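Local coordinates for protein endo-1,4-beta-xylanase C (Paenibacillus barcinonensis, PDB 4XUR) that breaks down xylan by cutting its internal beta-1,4-xylosidic linkages, this piece being one of its xylan-binding modules, held here with a bound xylo-oligosaccharide, at residues 108-113 against 143-148; 23-28 against 36-41; 95-100 against 128-133. All coordinates share one frame; numbering follows the deposited sequence.

Interaction 1: 108-113 against 143-148; sequences LEYAMF and RMYAET. With XYP (beta-D-xylopyranose), chain D; XYP (beta-D-xylopyranose), chain B; XYP (beta-D-xylopyranose), chain C.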
loop_
_atom_site.group_PDB
_atom_site.type_symbol
_atom_site.label_atom_id
_atom_site.label_comp_id
_atom_site.label_asym_id
_atom_site.label_seq_id
_atom_site.Cartn_x
_atom_site.Cartn_y
_atom_site.Cartn_z
ATOM N N LEU A 108 14.632 1.708 9.624
ATOM C CA LEU A 108 13.621 1.001 8.858
ATOM C C LEU A 108 14.132 0.616 7.471
ATOM O O LEU A 108 15.023 1.304 6.912
ATOM C CB LEU A 108 12.334 1.860 8.690
ATOM C CG LEU A 108 11.574 2.230 9.982
ATOM C CD1 LEU A 108 10.219 2.854 9.662
ATOM C CD2 LEU A 108 11.350 1.041 10.882
ATOM N N GLU A 109 13.579 -0.491 6.945
ATOM C CA GLU A 109 13.858 -1.025 5.633
ATOM C C GLU A 109 12.628 -1.002 4.754
ATOM O O GLU A 109 11.508 -1.127 5.251
ATOM C CB GLU A 109 14.157 -2.547 5.761
ATOM C CG GLU A 109 15.543 -2.883 6.035
ATOM C CD GLU A 109 15.717 -4.410 6.040
ATOM O OE1 GLU A 109 15.186 -5.118 5.112
ATOM O OE2 GLU A 109 16.329 -4.856 6.942
ATOM N N TYR A 110 12.836 -0.928 3.440
ATOM C CA TYR A 110 11.743 -0.892 2.456
ATOM C C TYR A 110 12.079 -1.783 1.287
ATOM O O TYR A 110 13.232 -1.805 0.823
ATOM C CB TYR A 110 11.476 0.555 1.978
ATOM C CG TYR A 110 11.611 1.600 3.139
ATOM C CD1 TYR A 110 10.544 1.917 3.962
ATOM C CD2 TYR A 110 12.821 2.297 3.356
ATOM C CE1 TYR A 110 10.678 2.839 5.004
ATOM C CE2 TYR A 110 12.955 3.206 4.362
ATOM C CZ TYR A 110 11.890 3.493 5.190
ATOM O OH TYR A 110 12.059 4.450 6.212
ATOM N N ALA A 111 11.078 -2.442 0.756
ATOM C CA ALA A 111 11.196 -3.326 -0.427
ATOM C C ALA A 111 9.920 -3.280 -1.219
ATOM O O ALA A 111 8.847 -3.380 -0.662
ATOM C CB ALA A 111 11.420 -4.702 0.023
ATOM N N MET A 112 10.054 -3.127 -2.550
ATOM C CA MET A 112 8.946 -3.324 -3.475
ATOM C C MET A 112 8.740 -4.806 -3.748
ATOM O O MET A 112 9.667 -5.480 -4.192
ATOM C CB MET A 112 9.238 -2.617 -4.810
ATOM C CG MET A 112 8.033 -2.419 -5.705
ATOM S SD MET A 112 8.540 -2.203 -7.428
ATOM C CE MET A 112 9.718 -0.897 -7.250
ATOM N N PHE A 113 7.527 -5.277 -3.556
ATOM C CA PHE A 113 7.141 -6.598 -3.887
ATOM C C PHE A 113 6.368 -6.722 -5.206
ATOM O O PHE A 113 6.299 -7.862 -5.794
ATOM C CB PHE A 113 6.354 -7.256 -2.712
ATOM C CG PHE A 113 4.986 -6.658 -2.463
ATOM C CD1 PHE A 113 3.880 -7.029 -3.230
ATOM C CD2 PHE A 113 4.812 -5.746 -1.444
ATOM C CE1 PHE A 113 2.623 -6.481 -2.958
ATOM C CE2 PHE A 113 3.556 -5.212 -1.162
ATOM C CZ PHE A 113 2.465 -5.600 -1.898
ATOM N N ARG A 143 4.795 -3.833 7.295
ATOM C CA ARG A 143 3.603 -3.065 6.896
ATOM C C ARG A 143 3.568 -3.000 5.411
ATOM O O ARG A 143 4.564 -2.652 4.740
ATOM C CB ARG A 143 3.675 -1.659 7.494
ATOM C CG ARG A 143 3.904 -1.599 8.979
ATOM C CD ARG A 143 5.254 -1.029 9.353
ATOM N NE ARG A 143 5.582 -1.201 10.800
ATOM C CZ ARG A 143 6.499 -0.558 11.478
ATOM N NH1 ARG A 143 7.286 0.368 10.948
ATOM N NH2 ARG A 143 6.621 -0.819 12.772
ATOM N N MET A 144 2.420 -3.333 4.869
ATOM C CA MET A 144 2.233 -3.212 3.429
ATOM C C MET A 144 1.826 -1.783 3.084
ATOM O O MET A 144 1.115 -1.157 3.822
ATOM C CB MET A 144 1.228 -4.193 2.915
ATOM C CG MET A 144 -0.203 -3.963 3.372
ATOM S SD MET A 144 -1.282 -5.166 2.565
ATOM C CE MET A 144 -1.113 -4.626 0.862
ATOM N N TYR A 145 2.265 -1.259 1.930
ATOM C CA TYR A 145 1.826 0.051 1.510
ATOM C C TYR A 145 1.860 0.205 0.009
ATOM O O TYR A 145 2.513 -0.623 -0.673
ATOM C CB TYR A 145 2.624 1.189 2.202
ATOM C CG TYR A 145 4.077 1.338 1.870
ATOM C CD1 TYR A 145 5.015 0.588 2.553
ATOM C CD2 TYR A 145 4.532 2.313 0.961
ATOM C CE1 TYR A 145 6.363 0.743 2.299
ATOM C CE2 TYR A 145 5.885 2.480 0.687
ATOM C CZ TYR A 145 6.793 1.714 1.386
ATOM O OH TYR A 145 8.163 1.850 1.164
ATOM N N ALA A 146 1.150 1.225 -0.489
ATOM C CA ALA A 146 1.230 1.555 -1.915
ATOM C C ALA A 146 1.875 2.892 -2.094
ATOM O O ALA A 146 1.730 3.777 -1.278
ATOM C CB ALA A 146 -0.181 1.592 -2.549
ATOM N N GLU A 147 2.554 3.049 -3.246
ATOM C CA GLU A 147 3.271 4.287 -3.550
ATOM C C GLU A 147 3.538 4.365 -5.050
ATOM O O GLU A 147 3.231 3.474 -5.791
ATOM C CB GLU A 147 4.585 4.332 -2.816
ATOM C CG GLU A 147 5.578 3.237 -3.225
ATOM C CD GLU A 147 6.863 3.314 -2.459
ATOM O OE1 GLU A 147 7.239 4.411 -1.923
ATOM O OE2 GLU A 147 7.540 2.265 -2.392
ATOM N N THR A 148 4.112 5.488 -5.481
ATOM C CA THR A 148 4.660 5.600 -6.862
ATOM C C THR A 148 6.196 5.394 -6.839
ATOM O O THR A 148 6.851 5.407 -5.800
ATOM C CB THR A 148 4.276 6.946 -7.510
ATOM O OG1 THR A 148 4.494 8.030 -6.610
ATOM C CG2 THR A 148 2.856 6.919 -7.834
HETATM C C1 XYP D . 11.252 4.808 0.763
HETATM C C2 XYP D . 10.458 4.405 -0.480
HETATM C C3 XYP D . 10.828 3.009 -0.967
HETATM C C4 XYP D . 12.366 2.889 -1.080
HETATM C C5 XYP D . 13.059 3.375 0.197
HETATM O O2 XYP D . 9.072 4.387 -0.166
HETATM O O3 XYP D . 10.254 2.744 -2.223
HETATM O O4 XYP D . 12.662 1.489 -1.296
HETATM O O5 XYP D . 12.688 4.709 0.472
HETATM C C1 XYP B . 10.323 7.958 4.735
HETATM C C2 XYP B . 11.653 8.220 4.098
HETATM C C3 XYP B . 11.675 7.844 2.647
HETATM C C4 XYP B . 11.150 6.403 2.486
HETATM C C5 XYP B . 9.822 6.224 3.204
HETATM O O2 XYP B . 11.975 9.650 4.243
HETATM O O3 XYP B . 12.995 7.899 2.120
HETATM O O4 XYP B . 10.972 6.141 1.127
HETATM O O5 XYP B . 9.961 6.552 4.576
HETATM C C1 XYP C . 13.944 1.307 -1.969
HETATM C C2 XYP C . 14.421 -0.137 -1.780
HETATM C C3 XYP C . 15.617 -0.382 -2.634
HETATM C C4 XYP C . 15.410 0.071 -4.084
HETATM C C5 XYP C . 14.870 1.514 -4.112
HETATM O O2 XYP C . 14.731 -0.352 -0.421
HETATM O O3 XYP C . 15.908 -1.795 -2.642
HETATM O O4 XYP C . 16.639 0.010 -4.792
HETATM O O5 XYP C . 13.687 1.617 -3.380
#
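Tyr145 brings its phenol oxygen up against Tyr110, OH lying 3.6 Å from Tyr110 CB, and the two side chains cross at about a right angle. The first torsion of Tyr145 (chi1 67°) sets CG between its backbone N and carbonyl carbon, which sends the ring across toward the other strand. From there OH donates to O2 of the chain D xylose at 3.0 Å, with that sugar oxygen near the plane of the tyrosine ring. Tyr110 uses a face instead: the chain D and chain B xyloses lie over one side of its ring, and Tyr110 CD2 comes within 3.3 Å of C5 of the chain D sugar. This is the glycan cleft of a CBM22 beta-sandwich, where strands 109-119 and 139-147 flank strand 90-101. Glu147 completes the grip on the chain D sugar with both carboxylate oxygens: O2 in turn donates to OE1 at 2.5 Å, while OE2 takes O3 at 2.8 Å and the Ser96 hydroxyl. Phe113 and Met144, by contrast, point their ends to the inner side of the sheet, where both meet Ile78. At the other end of the contact, Leu108 CD1 touches the edge of the Arg143 guanidinium at NH1 (4.1 Å), a group paired with Glu65, Glu98 and Glu100.

Interaction 2: 23-28 against 36-41; sequences GNIGNW and LEVVSG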
loop_
_atom_site.group_PDB
_atom_site.type_symbol
_atom_site.label_atom_id
_atom_site.label_comp_id
_atom_site.label_asym_id
_atom_site.label_seq_id
_atom_site.Cartn_x
_atom_site.Cartn_y
_atom_site.Cartn_z
ATOM N N GLY A 23 -16.908 1.537 5.968
ATOM C CA GLY A 23 -16.553 2.936 6.115
ATOM C C GLY A 23 -15.420 3.250 7.048
ATOM O O GLY A 23 -15.151 4.429 7.354
ATOM N N ASN A 24 -14.756 2.199 7.544
ATOM C CA ASN A 24 -13.798 2.402 8.642
ATOM C C ASN A 24 -12.399 2.469 8.127
ATOM O O ASN A 24 -11.980 1.611 7.366
ATOM C CB ASN A 24 -13.888 1.277 9.692
ATOM C CG ASN A 24 -15.226 1.252 10.412
ATOM O OD1 ASN A 24 -15.837 2.297 10.664
ATOM N ND2 ASN A 24 -15.688 0.053 10.724
ATOM N N ILE A 25 -11.649 3.468 8.599
ATOM C CA ILE A 25 -10.207 3.523 8.274
ATOM C C ILE A 25 -9.411 2.402 8.874
ATOM O O ILE A 25 -8.340 2.029 8.347
ATOM C CB ILE A 25 -9.622 4.883 8.744
ATOM C CG1 ILE A 25 -8.246 5.118 8.128
ATOM C CG2 ILE A 25 -9.559 4.904 10.245
ATOM C CD1 ILE A 25 -8.239 5.157 6.634
ATOM N N GLY A 26 -9.865 1.853 10.012
ATOM C CA GLY A 26 -9.114 0.791 10.672
ATOM C C GLY A 26 -7.759 1.278 11.140
ATOM O O GLY A 26 -7.640 2.365 11.691
ATOM N N ASN A 27 -6.732 0.458 10.931
ATOM C CA ASN A 27 -5.364 0.821 11.228
ATOM C C ASN A 27 -4.585 1.367 10.058
ATOM O O ASN A 27 -3.315 1.538 10.148
ATOM C CB ASN A 27 -4.606 -0.407 11.819
ATOM C CG ASN A 27 -5.204 -0.877 13.113
ATOM O OD1 ASN A 27 -5.504 -2.044 13.254
ATOM N ND2 ASN A 27 -5.419 0.046 14.052
ATOM N N TRP A 28 -5.280 1.723 8.968
ATOM C CA TRP A 28 -4.593 2.289 7.838
ATOM C C TRP A 28 -4.073 3.709 8.222
ATOM O O TRP A 28 -4.778 4.454 8.904
ATOM C CB TRP A 28 -5.501 2.347 6.634
ATOM C CG TRP A 28 -5.740 0.997 6.001
ATOM C CD1 TRP A 28 -6.675 0.092 6.377
ATOM C CD2 TRP A 28 -5.010 0.411 4.902
ATOM N NE1 TRP A 28 -6.592 -1.032 5.581
ATOM C CE2 TRP A 28 -5.572 -0.868 4.658
ATOM C CE3 TRP A 28 -3.927 0.831 4.122
ATOM C CZ2 TRP A 28 -5.107 -1.709 3.675
ATOM C CZ3 TRP A 28 -3.473 0.017 3.126
ATOM C CH2 TRP A 28 -4.039 -1.267 2.898
ATOM N N LEU A 36 -5.469 10.460 4.271
ATOM C CA LEU A 36 -6.239 9.250 3.966
ATOM C C LEU A 36 -7.689 9.382 4.376
ATOM O O LEU A 36 -7.992 9.950 5.436
ATOM C CB LEU A 36 -5.638 8.069 4.779
ATOM C CG LEU A 36 -4.585 7.224 4.060
ATOM C CD1 LEU A 36 -3.285 7.984 3.938
ATOM C CD2 LEU A 36 -4.401 5.872 4.810
ATOM N N GLU A 37 -8.582 8.870 3.525
ATOM C CA GLU A 37 -10.047 8.995 3.743
ATOM C C GLU A 37 -10.794 7.880 3.046
ATOM O O GLU A 37 -10.579 7.608 1.868
ATOM C CB GLU A 37 -10.548 10.342 3.235
ATOM C CG GLU A 37 -12.012 10.576 3.526
ATOM C CD GLU A 37 -12.573 11.752 2.761
ATOM O OE1 GLU A 37 -11.754 12.575 2.226
ATOM O OE2 GLU A 37 -13.813 11.850 2.686
ATOM N N VAL A 38 -11.668 7.195 3.785
ATOM C CA VAL A 38 -12.549 6.234 3.139
ATOM C C VAL A 38 -13.708 6.980 2.471
ATOM O O VAL A 38 -14.500 7.641 3.163
ATOM C CB VAL A 38 -13.127 5.217 4.168
ATOM C CG1 VAL A 38 -14.022 4.201 3.487
ATOM C CG2 VAL A 38 -12.003 4.502 4.912
ATOM N N VAL A 39 -13.773 6.893 1.154
ATOM C CA VAL A 39 -14.744 7.671 0.374
ATOM C C VAL A 39 -15.862 6.724 -0.060
ATOM O O VAL A 39 -15.691 5.529 -0.077
ATOM C CB VAL A 39 -14.112 8.300 -0.893
ATOM C CG1 VAL A 39 -12.989 9.235 -0.520
ATOM C CG2 VAL A 39 -13.692 7.234 -1.912
ATOM N N SER A 40 -17.040 7.295 -0.349
ATOM C CA SER A 40 -18.054 6.477 -0.955
ATOM C C SER A 40 -18.424 6.998 -2.364
ATOM O O SER A 40 -18.271 8.177 -2.666
ATOM C CB SER A 40 -19.298 6.389 -0.034
ATOM O OG SER A 40 -20.065 7.586 -0.147
ATOM N N GLY A 41 -18.909 6.099 -3.193
ATOM C CA GLY A 41 -19.186 6.365 -4.598
ATOM C C GLY A 41 -18.039 6.109 -5.521
ATOM O O GLY A 41 -18.139 6.308 -6.728
#
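Ile25 O accepts the backbone N-H of Trp28 at 3.1 Å (N to O), closing a type II' beta turn whose two ends both supply side chains to the contact with strand 35-40. Gly26 occupies the second position of the turn with a positive phi of 64°, a conformation that glycine adopts readily. The same carbonyl oxygen lies in the plane of the Trp28 indole, at its edge.

No hydrogen bond joins the two segments; Val38 packs on the loop backbone, and apolar side chains meet around it. Val38 contributes most. Its CG1, anti to the backbone N (chi1 -179°), reaches Gly23 CA at 3.9 Å, while CG2 rests on the next peptide, 3.8 Å from Asn24 O. CG2 also meets the end of Ile25, whose CD1 is 4.2 Å away, the two side chains running at a slant to one another. Cutting Val38 back to alanine removes CG1 and CG2, which would probably uncover Gly23 CA and the Asn24 peptide and open a gap beside Ile25 CD1.

Two residues back on the same strand, Leu36 points the same way and puts CD2 against Trp28 CB at 4.1 Å. Ile25 CD1 also reaches Leu36 CD2, at 4.3 Å, and so touches both strand residues.

The loop follows the segment that supplies Asp19 and Glu21 to the calcium site, and the Val38 side chain is about 8 Å from the ion. Ile25 and Trp28 both reach Leu50 on strand 48-53, the antiparallel partner of strand 35-40, and the indole goes on to Phe20 and to Val169 of strand 164-173, placing the turn against one sheet of the sandwich.

Interaction 3: 95-100 against 128-133; sequences GSLEKE and ADIIVP
Leu97 and Ile130 reach toward each other tip to tip, CD1 of one meeting CD1 of the other at 4.0 Å. The two residues belong to different sheets of the beta-sandwich: Leu97 to strand 90-101, which lines the glycan cleft with its other side, and Ile130 to strand 124-131 in the sheet behind. Their CA atoms are 9.2 Å apart, so the methyl-to-methyl meeting spans the gap between the layers. Ile130 holds CG1 between its backbone N and carbonyl carbon (chi1 63°), and chi2 at 137°, away from a staggered value, then carries CD1 to the leucine. Phe113 touches both side chains and fills in beside them, while Val76 and Ile78 pack on Ile130.

Nearer the rim, the pairing changes character. Lys99 points the same way as Leu97, and its aliphatic part lies by the proline ring, CD standing 4.3 Å from Pro133 CG. The chain then turns about its CG-CD bond (chi3 -107°), and its ammonium group is carried toward the strand end instead of over the proline. There NZ donates to a water at 2.6 Å, and the water passes a hydrogen bond to Ile131 O at 2.7 Å.

Alternation along strand 90-101 sends Ser96 and Glu98 to the cleft side, where Ser96 binds Glu147 and Glu98 pairs with arginines, leaving Leu97 and Lys99 for the sandwich interior and its margin. No direct hydrogen bond crosses between these segments, so the pairing probably rests mainly on burial of apolar carbon, with a water linking the lysine to Ile131 O.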
loop_
_atom_site.group_PDB
_atom_site.type_symbol
_atom_site.label_atom_id
_atom_site.label_comp_id
_atom_site.label_asym_id
_atom_site.label_seq_id
_atom_site.Cartn_x
_atom_site.Cartn_y
_atom_site.Cartn_z
ATOM N N GLY A 95 3.467 -1.834 -5.046
ATOM C CA GLY A 95 3.190 -2.351 -3.675
ATOM C C GLY A 95 4.526 -2.571 -2.974
ATOM O O GLY A 95 5.445 -3.160 -3.549
ATOM N N SER A 96 4.627 -2.094 -1.725
ATOM C CA SER A 96 5.872 -2.162 -0.946
ATOM C C SER A 96 5.660 -2.612 0.492
ATOM O O SER A 96 4.540 -2.596 1.023
ATOM C CB SER A 96 6.563 -0.826 -0.976
ATOM O OG SER A 96 6.897 -0.426 -2.273
ATOM N N LEU A 97 6.759 -3.019 1.125
ATOM C CA LEU A 97 6.793 -3.407 2.480
ATOM C C LEU A 97 7.679 -2.465 3.229
ATOM O O LEU A 97 8.807 -2.252 2.801
ATOM C CB LEU A 97 7.297 -4.850 2.668
ATOM C CG LEU A 97 6.581 -5.951 1.897
ATOM C CD1 LEU A 97 7.320 -7.242 2.185
ATOM C CD2 LEU A 97 5.114 -6.023 2.252
ATOM N N GLU A 98 7.230 -2.023 4.408
ATOM C CA GLU A 98 8.135 -1.335 5.389
ATOM C C GLU A 98 8.427 -2.257 6.524
ATOM O O GLU A 98 7.483 -2.787 7.126
ATOM C CB GLU A 98 7.440 -0.057 5.912
ATOM C CG GLU A 98 8.181 0.590 7.065
ATOM C CD GLU A 98 7.462 1.907 7.484
ATOM O OE1 GLU A 98 7.341 2.805 6.651
ATOM O OE2 GLU A 98 6.935 1.945 8.613
ATOM N N LYS A 99 9.715 -2.515 6.810
ATOM C CA LYS A 99 10.120 -3.483 7.849
ATOM C C LYS A 99 10.910 -2.834 8.988
ATOM O O LYS A 99 11.788 -2.029 8.744
ATOM C CB LYS A 99 10.926 -4.610 7.229
ATOM C CG LYS A 99 10.099 -5.565 6.425
ATOM C CD LYS A 99 11.009 -6.670 5.861
ATOM C CE LYS A 99 11.235 -6.523 4.411
ATOM N NZ LYS A 99 11.897 -7.713 3.885
ATOM N N GLU A 100 10.545 -3.202 10.205
ATOM C CA GLU A 100 11.175 -2.747 11.448
ATOM C C GLU A 100 11.759 -4.004 12.141
ATOM O O GLU A 100 11.092 -5.056 12.219
ATOM C CB GLU A 100 10.148 -2.091 12.382
ATOM C CG GLU A 100 10.709 -1.664 13.728
ATOM C CD GLU A 100 9.626 -1.313 14.703
ATOM O OE1 GLU A 100 9.117 -0.223 14.645
ATOM O OE2 GLU A 100 9.261 -2.170 15.556
ATOM N N ALA A 128 1.747 -10.201 -5.365
ATOM C CA ALA A 128 2.943 -11.047 -5.327
ATOM C C ALA A 128 2.925 -11.952 -4.107
ATOM O O ALA A 128 2.222 -11.689 -3.121
ATOM C CB ALA A 128 4.208 -10.209 -5.308
ATOM N N ASP A 129 3.710 -13.012 -4.164
ATOM C CA ASP A 129 4.130 -13.725 -2.891
ATOM C C ASP A 129 5.151 -12.842 -2.178
ATOM O O ASP A 129 6.079 -12.278 -2.782
ATOM C CB ASP A 129 4.763 -15.078 -3.179
ATOM C CG ASP A 129 3.779 -16.189 -3.488
ATOM O OD1 ASP A 129 2.560 -16.001 -3.554
ATOM O OD2 ASP A 129 4.290 -17.317 -3.640
ATOM N N ILE A 130 5.047 -12.806 -0.855
ATOM C CA ILE A 130 6.163 -12.236 -0.051
ATOM C C ILE A 130 6.572 -13.212 1.059
ATOM O O ILE A 130 5.786 -14.066 1.501
ATOM C CB ILE A 130 5.774 -10.901 0.575
ATOM C CG1 ILE A 130 4.628 -11.040 1.569
ATOM C CG2 ILE A 130 5.459 -9.908 -0.498
ATOM C CD1 ILE A 130 4.809 -10.247 2.847
ATOM N N ILE A 131 7.812 -13.033 1.523
ATOM C CA ILE A 131 8.369 -13.814 2.614
ATOM C C ILE A 131 8.230 -12.931 3.876
ATOM O O ILE A 131 8.580 -11.735 3.888
ATOM C CB ILE A 131 9.878 -14.129 2.269
ATOM C CG1 ILE A 131 9.914 -15.211 1.231
ATOM C CG2 ILE A 131 10.692 -14.512 3.520
ATOM C CD1 ILE A 131 11.150 -15.199 0.392
ATOM N N VAL A 132 7.758 -13.554 4.946
ATOM C CA VAL A 132 7.734 -12.948 6.257
ATOM C C VAL A 132 9.035 -13.425 6.921
ATOM O O VAL A 132 9.177 -14.652 7.098
ATOM C CB VAL A 132 6.481 -13.432 7.052
ATOM C CG1 VAL A 132 6.335 -12.700 8.332
ATOM C CG2 VAL A 132 5.219 -13.164 6.213
ATOM N N PRO A 133 9.933 -12.511 7.271
ATOM C CA PRO A 133 11.206 -12.966 7.923
ATOM C C PRO A 133 10.986 -13.756 9.219
ATOM O O PRO A 133 9.959 -13.530 9.906
ATOM C CB PRO A 133 11.933 -11.684 8.192
ATOM C CG PRO A 133 11.387 -10.685 7.214
ATOM C CD PRO A 133 9.939 -11.077 7.086
HETATM O O HOH W 1 10.554 -9.931 3.405
#

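Following the chain from the N terminus, interaction 2 comes first and is local: it folds the loop at 23-28 back on strand 35-40, in the sheet nearer the calcium ion, and is complete before the others begin. The remaining segments alternate, 95-100, 108-113, 128-133, 143-148, so interactions 3 and 1 cross. Interaction 3 closes the span holding strand 109-119, after interaction 1 has opened; interaction 1 then closes the span holding strand 124-131. Interaction 1 spans strand 90-101 within the cleft sheet, whereas interaction 3 joins that strand to the sheet behind. The two touch directly, Lys99 N lying 2.8 Å from Glu109 O. Interaction 2 stands apart, its centre over 19 Å from either.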